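PDB 2E4T: endoglucanase from Clostridium thermocellum, which probably cleaves internal beta-1,4-glucosidic linkages of cellulose and xyloglucan through its family 44 glycoside hydrolase module, the part present in this chain. Local coordinates for residues 253-258 / 332-337; 233-238 / 326-331; 121-126 / 131-136; 112-117 / 127-132. One frame throughout, in Å; residues are numbered along the deposited sequence. Where two conformers were deposited one is given.

Interaction 1: residues 253-258 / 332-337; sequences GYRWFI and KKDFLP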
loop_
_atom_site.group_PDB
_atom_site.type_symbol
_atom_site.label_atom_id
_atom_site.label_comp_id
_atom_site.label_asym_id
_atom_site.label_seq_id
_atom_site.Cartn_x
_atom_site.Cartn_y
_atom_site.Cartn_z
ATOM N N GLY A 253 -24.874 -8.764 -13.601
ATOM C CA GLY A 253 -25.402 -7.665 -12.795
ATOM C C GLY A 253 -24.358 -6.844 -12.052
ATOM O O GLY A 253 -24.721 -5.878 -11.341
ATOM N N TYR A 254 -23.077 -7.209 -12.178
ATOM C CA TYR A 254 -22.015 -6.471 -11.507
ATOM C C TYR A 254 -21.183 -5.716 -12.541
ATOM O O TYR A 254 -20.752 -6.283 -13.557
ATOM C CB TYR A 254 -21.105 -7.418 -10.737
ATOM C CG TYR A 254 -21.777 -8.062 -9.554
ATOM C CD1 TYR A 254 -21.949 -7.358 -8.355
ATOM C CD2 TYR A 254 -22.246 -9.356 -9.604
ATOM C CE1 TYR A 254 -22.503 -7.956 -7.241
ATOM C CE2 TYR A 254 -22.843 -9.965 -8.526
ATOM C CZ TYR A 254 -22.948 -9.289 -7.340
ATOM O OH TYR A 254 -23.523 -9.917 -6.284
ATOM N N ARG A 255 -20.894 -4.455 -12.232
ATOM C CA ARG A 255 -20.151 -3.607 -13.118
ATOM C C ARG A 255 -18.682 -4.087 -13.259
ATOM O O ARG A 255 -18.043 -3.857 -14.307
ATOM C CB ARG A 255 -20.206 -2.136 -12.603
ATOM C CG ARG A 255 -19.824 -1.081 -13.625
ATOM C CD ARG A 255 -20.129 0.291 -13.103
ATOM N NE ARG A 255 -19.177 0.776 -12.073
ATOM C CZ ARG A 255 -18.206 1.660 -12.235
ATOM N NH1 ARG A 255 -17.908 2.159 -13.438
ATOM N NH2 ARG A 255 -17.539 2.079 -11.164
ATOM N N TRP A 256 -18.137 -4.622 -12.173
ATOM C CA TRP A 256 -16.766 -5.140 -12.138
ATOM C C TRP A 256 -16.643 -6.090 -10.965
ATOM O O TRP A 256 -17.506 -6.103 -10.034
ATOM C CB TRP A 256 -15.683 -4.067 -12.120
ATOM C CG TRP A 256 -15.680 -3.034 -11.042
ATOM C CD1 TRP A 256 -16.700 -2.661 -10.170
ATOM C CD2 TRP A 256 -14.597 -2.127 -10.781
ATOM N NE1 TRP A 256 -16.298 -1.575 -9.411
ATOM C CE2 TRP A 256 -15.020 -1.242 -9.758
ATOM C CE3 TRP A 256 -13.319 -1.984 -11.334
ATOM C CZ2 TRP A 256 -14.204 -0.220 -9.296
ATOM C CZ3 TRP A 256 -12.520 -0.969 -10.880
ATOM C CH2 TRP A 256 -12.960 -0.096 -9.863
ATOM N N PHE A 257 -15.573 -6.873 -10.967
ATOM C CA PHE A 257 -15.287 -7.836 -9.912
ATOM C C PHE A 257 -15.191 -7.161 -8.548
ATOM O O PHE A 257 -15.632 -7.771 -7.542
ATOM C CB PHE A 257 -14.038 -8.669 -10.230
ATOM C CG PHE A 257 -13.715 -9.606 -9.123
ATOM C CD1 PHE A 257 -14.415 -10.786 -8.950
ATOM C CD2 PHE A 257 -12.704 -9.282 -8.215
ATOM C CE1 PHE A 257 -14.174 -11.615 -7.852
ATOM C CE2 PHE A 257 -12.448 -10.103 -7.120
ATOM C CZ PHE A 257 -13.181 -11.279 -6.933
ATOM N N ILE A 258 -14.669 -5.935 -8.458
ATOM C CA ILE A 258 -14.645 -5.257 -7.151
ATOM C C ILE A 258 -16.005 -5.274 -6.492
ATOM O O ILE A 258 -16.131 -5.545 -5.279
ATOM C CB ILE A 258 -14.207 -3.780 -7.375
ATOM C CG1 ILE A 258 -12.758 -3.686 -7.903
ATOM C CG2 ILE A 258 -14.414 -2.957 -6.118
ATOM C CD1 ILE A 258 -11.692 -4.179 -6.946
ATOM N N LYS A 332 -10.989 2.404 -20.309
ATOM C CA LYS A 332 -11.635 2.169 -19.023
ATOM C C LYS A 332 -11.992 3.472 -18.312
ATOM O O LYS A 332 -11.987 3.561 -17.083
ATOM C CB LYS A 332 -10.778 1.261 -18.113
ATOM C CG LYS A 332 -10.367 -0.037 -18.800
ATOM C CD LYS A 332 -11.543 -0.954 -19.099
ATOM C CE LYS A 332 -11.102 -2.146 -19.948
ATOM N NZ LYS A 332 -12.196 -3.083 -20.186
ATOM N N LYS A 333 -12.357 4.506 -19.112
ATOM C CA LYS A 333 -12.745 5.792 -18.534
ATOM C C LYS A 333 -13.879 5.674 -17.532
ATOM O O LYS A 333 -13.968 6.494 -16.596
ATOM C CB LYS A 333 -13.151 6.780 -19.635
ATOM C CG LYS A 333 -11.952 7.238 -20.485
ATOM C CD LYS A 333 -12.450 8.134 -21.614
ATOM C CE LYS A 333 -11.280 8.744 -22.422
ATOM N NZ LYS A 333 -10.560 7.737 -23.125
ATOM N N ASP A 334 -14.769 4.696 -17.696
ATOM C CA ASP A 334 -15.871 4.521 -16.776
ATOM C C ASP A 334 -15.437 4.172 -15.361
ATOM O O ASP A 334 -16.248 4.271 -14.436
ATOM C CB ASP A 334 -16.826 3.454 -17.294
ATOM C CG ASP A 334 -18.102 3.347 -16.487
ATOM O OD1 ASP A 334 -18.789 4.377 -16.333
ATOM O OD2 ASP A 334 -18.487 2.218 -16.076
ATOM N N PHE A 335 -14.161 3.777 -15.190
ATOM C CA PHE A 335 -13.644 3.369 -13.876
ATOM C C PHE A 335 -12.621 4.362 -13.319
ATOM O O PHE A 335 -11.992 4.073 -12.294
ATOM C CB PHE A 335 -13.034 1.968 -13.965
ATOM C CG PHE A 335 -14.043 0.923 -14.343
ATOM C CD1 PHE A 335 -14.840 0.329 -13.356
ATOM C CD2 PHE A 335 -14.193 0.515 -15.672
ATOM C CE1 PHE A 335 -15.761 -0.613 -13.707
ATOM C CE2 PHE A 335 -15.122 -0.477 -16.014
ATOM C CZ PHE A 335 -15.894 -1.035 -15.032
ATOM N N LEU A 336 -12.448 5.514 -14.004
ATOM C CA LEU A 336 -11.490 6.543 -13.580
ATOM C C LEU A 336 -12.276 7.774 -13.138
ATOM O O LEU A 336 -13.343 8.079 -13.698
ATOM C CB LEU A 336 -10.558 6.906 -14.709
ATOM C CG LEU A 336 -9.705 5.762 -15.215
ATOM C CD1 LEU A 336 -8.790 6.260 -16.360
ATOM C CD2 LEU A 336 -8.874 5.123 -14.063
ATOM N N PRO A 337 -11.763 8.530 -12.150
ATOM C CA PRO A 337 -10.505 8.304 -11.440
ATOM C C PRO A 337 -10.629 7.107 -10.507
ATOM O O PRO A 337 -11.725 6.772 -10.008
ATOM C CB PRO A 337 -10.293 9.599 -10.663
ATOM C CG PRO A 337 -11.714 10.158 -10.457
ATOM C CD PRO A 337 -12.455 9.764 -11.710
#

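Interaction 2: residues 233-238 / 326-331; sequences YGFAAY and SWIGQW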
loop_
_atom_site.group_PDB
_atom_site.type_symbol
_atom_site.label_atom_id
_atom_site.label_comp_id
_atom_site.label_asym_id
_atom_site.label_seq_id
_atom_site.Cartn_x
_atom_site.Cartn_y
_atom_site.Cartn_z
ATOM N N TYR A 233 -3.757 -7.776 -8.475
ATOM C CA TYR A 233 -2.500 -7.310 -9.013
ATOM C C TYR A 233 -2.617 -5.976 -9.784
ATOM O O TYR A 233 -1.621 -5.231 -9.915
ATOM C CB TYR A 233 -1.845 -8.359 -9.947
ATOM C CG TYR A 233 -2.353 -8.359 -11.368
ATOM C CD1 TYR A 233 -1.723 -7.583 -12.333
ATOM C CD2 TYR A 233 -3.425 -9.135 -11.736
ATOM C CE1 TYR A 233 -2.163 -7.562 -13.669
ATOM C CE2 TYR A 233 -3.885 -9.121 -13.054
ATOM C CZ TYR A 233 -3.242 -8.348 -13.999
ATOM O OH TYR A 233 -3.636 -8.297 -15.328
ATOM N N GLY A 234 -3.783 -5.717 -10.356
ATOM C CA GLY A 234 -3.913 -4.580 -11.263
ATOM C C GLY A 234 -5.294 -4.600 -11.888
ATOM O O GLY A 234 -6.132 -5.465 -11.586
ATOM N N PHE A 235 -5.515 -3.615 -12.767
ATOM C CA PHE A 235 -6.860 -3.288 -13.197
ATOM C C PHE A 235 -7.614 -4.481 -13.797
ATOM O O PHE A 235 -8.820 -4.617 -13.530
ATOM C CB PHE A 235 -6.818 -2.111 -14.192
ATOM C CG PHE A 235 -8.184 -1.600 -14.470
ATOM C CD1 PHE A 235 -8.736 -0.594 -13.673
ATOM C CD2 PHE A 235 -8.994 -2.188 -15.469
ATOM C CE1 PHE A 235 -10.038 -0.160 -13.863
ATOM C CE2 PHE A 235 -10.323 -1.782 -15.619
ATOM C CZ PHE A 235 -10.806 -0.775 -14.807
ATOM N N ALA A 236 -6.987 -5.297 -14.645
ATOM C CA ALA A 236 -7.764 -6.394 -15.237
ATOM C C ALA A 236 -8.301 -7.366 -14.176
ATOM O O ALA A 236 -9.349 -7.987 -14.376
ATOM C CB ALA A 236 -6.952 -7.148 -16.291
ATOM N N ALA A 237 -7.584 -7.519 -13.062
ATOM C CA ALA A 237 -8.120 -8.294 -11.955
ATOM C C ALA A 237 -9.266 -7.567 -11.238
ATOM O O ALA A 237 -10.249 -8.192 -10.822
ATOM C CB ALA A 237 -7.024 -8.693 -10.974
ATOM N N TYR A 238 -9.128 -6.231 -11.075
ATOM C CA TYR A 238 -10.247 -5.451 -10.517
ATOM C C TYR A 238 -11.506 -5.666 -11.361
ATOM O O TYR A 238 -12.627 -5.717 -10.836
ATOM C CB TYR A 238 -9.992 -3.934 -10.542
ATOM C CG TYR A 238 -8.793 -3.356 -9.826
ATOM C CD1 TYR A 238 -7.718 -4.092 -9.325
ATOM C CD2 TYR A 238 -8.713 -1.952 -9.756
ATOM C CE1 TYR A 238 -6.591 -3.460 -8.838
ATOM C CE2 TYR A 238 -7.600 -1.320 -9.242
ATOM C CZ TYR A 238 -6.519 -2.046 -8.788
ATOM O OH TYR A 238 -5.423 -1.373 -8.344
ATOM N N SER A 326 -2.667 5.541 -21.528
ATOM C CA SER A 326 -2.530 4.120 -21.210
ATOM C C SER A 326 -3.768 3.409 -21.711
ATOM O O SER A 326 -4.787 4.042 -22.039
ATOM C CB SER A 326 -2.413 3.866 -19.717
ATOM O OG SER A 326 -3.672 3.975 -19.095
ATOM N N TRP A 327 -3.727 2.062 -21.696
ATOM C CA TRP A 327 -4.911 1.304 -22.075
ATOM C C TRP A 327 -6.070 1.546 -21.124
ATOM O O TRP A 327 -7.243 1.448 -21.530
ATOM C CB TRP A 327 -4.591 -0.197 -22.187
ATOM C CG TRP A 327 -4.238 -0.902 -20.908
ATOM C CD1 TRP A 327 -2.995 -1.103 -20.361
ATOM C CD2 TRP A 327 -5.142 -1.570 -20.028
ATOM N NE1 TRP A 327 -3.071 -1.865 -19.213
ATOM C CE2 TRP A 327 -4.384 -2.172 -18.998
ATOM C CE3 TRP A 327 -6.527 -1.736 -20.015
ATOM C CZ2 TRP A 327 -4.965 -2.936 -17.977
ATOM C CZ3 TRP A 327 -7.116 -2.526 -19.009
ATOM C CH2 TRP A 327 -6.323 -3.104 -18.004
ATOM N N ILE A 328 -5.762 1.839 -19.852
ATOM C CA ILE A 328 -6.791 2.148 -18.859
ATOM C C ILE A 328 -7.416 3.502 -19.181
ATOM O O ILE A 328 -8.658 3.666 -19.212
ATOM C CB ILE A 328 -6.235 2.058 -17.448
ATOM C CG1 ILE A 328 -5.665 0.664 -17.173
ATOM C CG2 ILE A 328 -7.363 2.354 -16.438
ATOM C CD1 ILE A 328 -4.978 0.545 -15.797
ATOM N N GLY A 329 -6.568 4.507 -19.426
ATOM C CA GLY A 329 -7.091 5.839 -19.808
ATOM C C GLY A 329 -7.926 5.796 -21.077
ATOM O O GLY A 329 -8.912 6.538 -21.211
ATOM N N GLN A 330 -7.527 4.950 -22.035
ATOM C CA GLN A 330 -8.267 4.878 -23.301
ATOM C C GLN A 330 -9.580 4.108 -23.167
ATOM O O GLN A 330 -10.650 4.604 -23.591
ATOM C CB GLN A 330 -7.390 4.273 -24.372
ATOM C CG GLN A 330 -8.162 4.113 -25.679
ATOM C CD GLN A 330 -7.298 3.792 -26.845
ATOM O OE1 GLN A 330 -6.071 3.865 -26.748
ATOM N NE2 GLN A 330 -7.912 3.461 -27.970
ATOM N N TRP A 331 -9.522 2.889 -22.594
ATOM C CA TRP A 331 -10.634 1.951 -22.683
ATOM C C TRP A 331 -11.478 1.854 -21.427
ATOM O O TRP A 331 -12.559 1.244 -21.482
ATOM C CB TRP A 331 -10.127 0.550 -23.068
ATOM C CG TRP A 331 -9.512 0.489 -24.428
ATOM C CD1 TRP A 331 -8.173 0.501 -24.733
ATOM C CD2 TRP A 331 -10.195 0.479 -25.676
ATOM N NE1 TRP A 331 -7.996 0.430 -26.097
ATOM C CE2 TRP A 331 -9.223 0.398 -26.691
ATOM C CE3 TRP A 331 -11.561 0.434 -26.049
ATOM C CZ2 TRP A 331 -9.545 0.300 -28.049
ATOM C CZ3 TRP A 331 -11.884 0.343 -27.421
ATOM C CH2 TRP A 331 -10.872 0.270 -28.385
#

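Interaction 3: residues 121-126 / 131-136; sequences GPVSQE and SSRWKE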
loop_
_atom_site.group_PDB
_atom_site.type_symbol
_atom_site.label_atom_id
_atom_site.label_comp_id
_atom_site.label_asym_id
_atom_site.label_seq_id
_atom_site.Cartn_x
_atom_site.Cartn_y
_atom_site.Cartn_z
ATOM N N GLY A 121 14.904 -27.220 -3.539
ATOM C CA GLY A 121 15.199 -26.747 -4.879
ATOM C C GLY A 121 13.948 -26.828 -5.757
ATOM O O GLY A 121 12.785 -26.767 -5.281
ATOM N N PRO A 122 14.146 -26.932 -7.061
ATOM C CA PRO A 122 13.028 -26.787 -8.001
ATOM C C PRO A 122 11.947 -27.850 -7.791
ATOM O O PRO A 122 12.248 -29.048 -7.639
ATOM C CB PRO A 122 13.681 -26.939 -9.394
ATOM C CG PRO A 122 14.903 -27.812 -9.103
ATOM C CD PRO A 122 15.420 -27.242 -7.775
ATOM N N VAL A 123 10.703 -27.396 -7.892
ATOM C CA VAL A 123 9.532 -28.274 -7.891
ATOM C C VAL A 123 9.130 -28.504 -9.339
ATOM O O VAL A 123 8.838 -27.551 -10.072
ATOM C CB VAL A 123 8.377 -27.643 -7.084
ATOM C CG1 VAL A 123 7.173 -28.528 -7.157
ATOM C CG2 VAL A 123 8.808 -27.413 -5.620
ATOM N N SER A 124 9.146 -29.778 -9.765
ATOM C CA SER A 124 8.835 -30.070 -11.149
ATOM C C SER A 124 7.340 -29.902 -11.432
ATOM O O SER A 124 6.500 -29.934 -10.494
ATOM C CB SER A 124 9.234 -31.507 -11.473
ATOM O OG SER A 124 8.300 -32.369 -10.859
ATOM N N GLN A 125 6.953 -29.816 -12.701
ATOM C CA GLN A 125 5.545 -29.817 -13.019
ATOM C C GLN A 125 4.889 -31.124 -12.600
ATOM O O GLN A 125 3.695 -31.169 -12.244
ATOM C CB GLN A 125 5.299 -29.513 -14.505
ATOM C CG GLN A 125 3.837 -29.245 -14.771
ATOM C CD GLN A 125 3.565 -28.692 -16.139
ATOM O OE1 GLN A 125 4.435 -28.355 -16.897
ATOM N NE2 GLN A 125 2.287 -28.581 -16.480
ATOM N N GLU A 126 5.652 -32.236 -12.580
ATOM C CA GLU A 126 5.086 -33.516 -12.158
ATOM C C GLU A 126 4.874 -33.552 -10.648
ATOM O O GLU A 126 4.107 -34.399 -10.180
ATOM C CB GLU A 126 6.009 -34.652 -12.640
ATOM C CG GLU A 126 6.053 -34.688 -14.168
ATOM C CD GLU A 126 6.937 -33.662 -14.779
ATOM O OE1 GLU A 126 8.076 -33.434 -14.314
ATOM O OE2 GLU A 126 6.495 -32.987 -15.774
ATOM N N SER A 131 1.698 -33.141 -3.702
ATOM C CA SER A 131 2.840 -34.031 -3.885
ATOM C C SER A 131 3.690 -33.973 -2.631
ATOM O O SER A 131 3.442 -33.127 -1.737
ATOM C CB SER A 131 3.672 -33.663 -5.112
ATOM O OG SER A 131 4.500 -32.541 -4.790
ATOM N N SER A 132 4.754 -34.768 -2.596
ATOM C CA SER A 132 5.657 -34.750 -1.458
ATOM C C SER A 132 6.317 -33.385 -1.273
ATOM O O SER A 132 6.859 -33.111 -0.181
ATOM C CB SER A 132 6.782 -35.798 -1.642
ATOM O OG SER A 132 7.607 -35.469 -2.716
ATOM N N ARG A 133 6.296 -32.531 -2.304
ATOM C CA ARG A 133 6.957 -31.227 -2.211
ATOM C C ARG A 133 6.096 -30.180 -1.481
ATOM O O ARG A 133 6.597 -29.067 -1.256
ATOM C CB ARG A 133 7.303 -30.700 -3.604
ATOM C CG ARG A 133 8.149 -31.678 -4.427
ATOM C CD ARG A 133 9.452 -32.089 -3.774
ATOM N NE ARG A 133 10.282 -30.949 -3.382
ATOM C CZ ARG A 133 11.019 -30.226 -4.218
ATOM N NH1 ARG A 133 11.042 -30.508 -5.520
ATOM N NH2 ARG A 133 11.716 -29.191 -3.730
ATOM N N TRP A 134 4.857 -30.517 -1.150
ATOM C CA TRP A 134 3.919 -29.523 -0.625
ATOM C C TRP A 134 3.198 -30.042 0.588
ATOM O O TRP A 134 2.924 -31.265 0.708
ATOM C CB TRP A 134 2.863 -29.209 -1.726
ATOM C CG TRP A 134 3.432 -28.690 -2.990
ATOM C CD1 TRP A 134 3.551 -29.364 -4.165
ATOM C CD2 TRP A 134 3.980 -27.378 -3.231
ATOM N NE1 TRP A 134 4.118 -28.584 -5.135
ATOM C CE2 TRP A 134 4.405 -27.344 -4.585
ATOM C CE3 TRP A 134 4.203 -26.260 -2.411
ATOM C CZ2 TRP A 134 4.978 -26.203 -5.130
ATOM C CZ3 TRP A 134 4.799 -25.143 -2.952
ATOM C CH2 TRP A 134 5.175 -25.123 -4.306
ATOM N N LYS A 135 2.771 -29.109 1.431
ATOM C CA LYS A 135 1.805 -29.392 2.489
ATOM C C LYS A 135 0.502 -28.660 2.170
ATOM O O LYS A 135 0.531 -27.501 1.696
ATOM C CB LYS A 135 2.321 -28.909 3.843
ATOM C CG LYS A 135 3.626 -29.542 4.282
ATOM C CD LYS A 135 3.564 -31.041 4.426
ATOM C CE LYS A 135 4.889 -31.629 4.906
ATOM N NZ LYS A 135 4.778 -33.134 5.018
ATOM N N GLU A 136 -0.629 -29.326 2.380
ATOM C CA GLU A 136 -1.917 -28.727 2.155
ATOM C C GLU A 136 -2.264 -27.745 3.277
ATOM O O GLU A 136 -2.128 -28.101 4.454
ATOM C CB GLU A 136 -2.992 -29.848 2.087
ATOM C CG GLU A 136 -4.394 -29.300 1.779
ATOM C CD GLU A 136 -5.476 -30.329 1.875
ATOM O OE1 GLU A 136 -5.253 -31.492 1.455
ATOM O OE2 GLU A 136 -6.590 -29.982 2.387
#

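Interaction 4: residues 112-117 / 127-132; sequences AGYVSA and ETAPSS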
loop_
_atom_site.group_PDB
_atom_site.type_symbol
_atom_site.label_atom_id
_atom_site.label_comp_id
_atom_site.label_asym_id
_atom_site.label_seq_id
_atom_site.Cartn_x
_atom_site.Cartn_y
_atom_site.Cartn_z
ATOM N N ALA A 112 -3.644 -19.975 -1.480
ATOM C CA ALA A 112 -3.629 -20.598 -2.804
ATOM C C ALA A 112 -3.824 -22.125 -2.692
ATOM O O ALA A 112 -4.320 -22.733 -3.646
ATOM C CB ALA A 112 -2.355 -20.272 -3.550
ATOM N N GLY A 113 -3.429 -22.713 -1.587
ATOM C CA GLY A 113 -3.862 -24.055 -1.221
ATOM C C GLY A 113 -2.795 -24.937 -0.620
ATOM O O GLY A 113 -3.129 -25.900 0.085
ATOM N N TYR A 114 -1.525 -24.624 -0.898
ATOM C CA TYR A 114 -0.398 -25.454 -0.460
ATOM C C TYR A 114 0.789 -24.529 -0.152
ATOM O O TYR A 114 0.880 -23.405 -0.709
ATOM C CB TYR A 114 0.027 -26.424 -1.577
ATOM C CG TYR A 114 -1.045 -27.438 -1.898
ATOM C CD1 TYR A 114 -1.055 -28.690 -1.265
ATOM C CD2 TYR A 114 -2.065 -27.166 -2.807
ATOM C CE1 TYR A 114 -2.062 -29.609 -1.526
ATOM C CE2 TYR A 114 -3.098 -28.067 -3.059
ATOM C CZ TYR A 114 -3.066 -29.297 -2.398
ATOM O OH TYR A 114 -4.087 -30.201 -2.662
ATOM N N VAL A 115 1.699 -25.044 0.652
ATOM C CA VAL A 115 2.922 -24.318 1.004
ATOM C C VAL A 115 4.112 -25.301 0.917
ATOM O O VAL A 115 3.944 -26.546 1.005
ATOM C CB VAL A 115 2.856 -23.687 2.434
ATOM C CG1 VAL A 115 1.782 -22.595 2.427
ATOM C CG2 VAL A 115 2.593 -24.727 3.494
ATOM N N SER A 116 5.307 -24.749 0.752
ATOM C CA SER A 116 6.486 -25.597 0.563
ATOM C C SER A 116 6.682 -26.579 1.723
ATOM O O SER A 116 6.728 -26.183 2.911
ATOM C CB SER A 116 7.741 -24.711 0.537
ATOM O OG SER A 116 7.763 -23.922 -0.645
ATOM N N ALA A 117 6.896 -27.857 1.382
ATOM C CA ALA A 117 7.222 -28.860 2.389
ATOM C C ALA A 117 8.692 -28.864 2.777
ATOM O O ALA A 117 9.039 -29.451 3.812
ATOM C CB ALA A 117 6.863 -30.252 1.871
ATOM N N GLU A 127 5.474 -32.611 -9.921
ATOM C CA GLU A 127 5.302 -32.457 -8.466
ATOM C C GLU A 127 4.309 -31.340 -8.134
ATOM O O GLU A 127 4.232 -30.878 -6.981
ATOM C CB GLU A 127 6.651 -32.138 -7.843
ATOM C CG GLU A 127 7.600 -33.347 -7.848
ATOM C CD GLU A 127 9.024 -33.029 -7.432
ATOM O OE1 GLU A 127 9.517 -31.882 -7.634
ATOM O OE2 GLU A 127 9.671 -33.972 -6.882
ATOM N N THR A 128 3.482 -30.927 -9.096
ATOM C CA THR A 128 2.399 -29.993 -8.831
ATOM C C THR A 128 1.582 -30.522 -7.682
ATOM O O THR A 128 1.288 -31.734 -7.561
ATOM C CB THR A 128 1.544 -29.803 -10.087
ATOM O OG1 THR A 128 2.333 -29.167 -11.097
ATOM C CG2 THR A 128 0.286 -28.970 -9.852
ATOM N N ALA A 129 1.136 -29.615 -6.784
ATOM C CA ALA A 129 0.440 -30.044 -5.588
ATOM C C ALA A 129 -0.862 -30.755 -5.955
ATOM O O ALA A 129 -1.586 -30.334 -6.883
ATOM C CB ALA A 129 0.115 -28.814 -4.740
ATOM N N PRO A 130 -1.262 -31.767 -5.148
ATOM C CA PRO A 130 -0.542 -32.301 -4.003
ATOM C C PRO A 130 0.610 -33.221 -4.438
ATOM O O PRO A 130 0.492 -33.981 -5.414
ATOM C CB PRO A 130 -1.609 -33.120 -3.258
ATOM C CG PRO A 130 -2.565 -33.564 -4.368
ATOM C CD PRO A 130 -2.614 -32.378 -5.313
ATOM N N SER A 131 1.698 -33.141 -3.702
ATOM C CA SER A 131 2.840 -34.031 -3.885
ATOM C C SER A 131 3.690 -33.973 -2.631
ATOM O O SER A 131 3.442 -33.127 -1.737
ATOM C CB SER A 131 3.672 -33.663 -5.112
ATOM O OG SER A 131 4.500 -32.541 -4.790
ATOM N N SER A 132 4.754 -34.768 -2.596
ATOM C CA SER A 132 5.657 -34.750 -1.458
ATOM C C SER A 132 6.317 -33.385 -1.273
ATOM O O SER A 132 6.859 -33.111 -0.181
ATOM C CB SER A 132 6.782 -35.798 -1.642
ATOM O OG SER A 132 7.607 -35.469 -2.716
#

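Interaction 1: residues 253-258 / 332-337
Two neighbouring outer helices of the TIM barrel meet near their N-terminal ends, where R255 and W256, just ahead of helix 257-272, pack against F335 and D334 in the loop leading to helix 338-349. The F335 ring is the apolar centre of the contact. The guanidinium of R255 lies over one of its faces, its plane only 16° from that of the ring, with NH1 3.5 Å from F335 CE1. With CG anti to the backbone N (chi1 -163°) and a bend at chi3, the arginine chain reaches across and lays its flat end along the phenyl ring. R255 NH1 also donates to the D334 backbone O at 2.9 Å. In one of the two conformers of D334, R255 NH1 forms a salt bridge to D334 OD2 at 2.7 Å as well. Both acceptors lie in the guanidinium plane, whereas the carboxylate is met from above its own plane. An arginine suits this exposed place because it combines a flat surface with in-plane donors; NH2 continues to N341. Deeper in, F335 CD1 sits 3.4 Å from W256 CE3 over one indole face, the rings inclined at 37°. I258 CB covers the opposite face, and NE1 bonds to S345. The indole is wedged between helices 235-240 (F235, Y238) and 338-349 (I338, L342), the kind of packing found among the outer helices of an (alpha/beta)8 barrel.

Interaction 2: residues 233-238 / 326-331
F235 and W327 present their rings to each other at a steep inclination, with planes 81° apart and centroids separated by 5.9 Å, while I328 fits in beside both. The indole comes forward with its six-membered end: W327 CH2 lies 3.8 Å from F235 CD2, and the same corner approaches A236 N near the indole plane at 4.1 Å. The first torsion of W327 (chi1 67°) points the indole out toward F235 and A236, with I328 against one face: I328 CG1 lies 3.5 Å above it, over its centre. I328 then reaches across with CD1, 3.6 Å from F235 CB, whereas its CG2 methyl lies over a face of the phenyl ring. A branched aliphatic chain suits this angle between aromatic planes. Alanine at 236 lets the indole come close to the first turn of helix 235-240. At the N terminus of helix 327-331, S326 is the N-cap, its OG accepting from G329 N at 3.0 Å in an almost straight bond. The contact joins two short helices in the connections after barrel strands 226-232 and 279-284. Cohesion is thus apolar, by shape fit and dispersion, while W327 NE1 (to E287) and S326 OG find their partners outside the contact.

Interaction 3: residues 121-126 / 131-136
R133 reaches across to the end of strand 121-122 and grips two successive carbonyls. R133 NH1 donates to P122 O at 2.8 Å in a fairly straight bond (164°), and R133 NH2 to G121 O at 3.1 Å. Each donor stands above the plane of the carbonyl it meets. Bends at chi2 and chi3 fold the chain back so that the guanidinium faces V123, whose CG2 lies 3.6 Å above its plane. NE forms a salt bridge to D118 and NH1 one to E127, whose OE1 also accepts from S124 N. V123 CG1 touches W134 NE1 at 3.7 Å, and that indole N-H makes a weak bond to E127 O. In the type I turn S131-W134, S131 OG accepts from R133 N at 3.1 Å, an ST turn that fixes the base of the arginine. With its charge balanced by two carboxylates, the guanidinium probably stays charged despite burial, and joins strand 121-122, at the edge of the small sheet with 67-69 and 58-59, to the turn before strand 134-138 of the neighbouring sheet.

Interaction 4: residues 112-117 / 127-132
One face of the Y114 ring carries the methyl of A129, whose CB stands 3.4 Å from the ring centroid and 16° off the normal: a CH-pi contact. P130 approaches the same ring obliquely, its CB 3.9 Å from Y114 CE1, and its CD lies 3.7 Å from Y114 OH. A cis peptide joins A129 to P130, and together these two residues follow the tyrosine from the ring face to its hydroxyl end. With CG anti to the carbonyl carbon (chi1 -65°), the ring projects from the strand toward the loop. The fit is tight: A129 CB comes within 3.3 Å of Y114 CD2, so a small alanine suits the place over a flat aromatic surface. Farther along, A117 CB rests 3.5 Å from S132 O, a second small side chain between backbones whose directions are 20° apart. The loop has internal support, since S131 OG donates to E127 O at 2.8 Å. No hydrogen bond crosses between the segments, so the contact rests on van der Waals packing, at the protein surface. The calcium ion lies about 9 Å from the side chain of A117. Strand 114-116 pairs antiparallel with strand 134-138 through backbone bonds such as V115 with K135. The 127-132 loop lies beside it, its A129 also touching W134 and bonding through the backbone to R196, while strand 155-157 completes the small sheet.

From the N terminus, the chain first reaches the excursion after barrel strand 104-109. Interaction 4 closes a loop from 112-117 to 127-132, and interaction 3 closes one from 121-126 to 131-136. The loops overlap, both ending on the 127-136 part and sharing S131 and S132. K135 N to V115 O, at 2.9 Å, joins them in the small sheet near the calcium site. Much later, after barrel strand 226-232, interactions 2 and 1 open at 233-238 and 253-258 and close at 326-331 and 332-337, so they cross. They touch through F235 and F335 and tie helices 235-240 and 257-272 to helix 327-331 and the loop before helix 338-349. The two groups lie about 32 to 38 Å apart between centres.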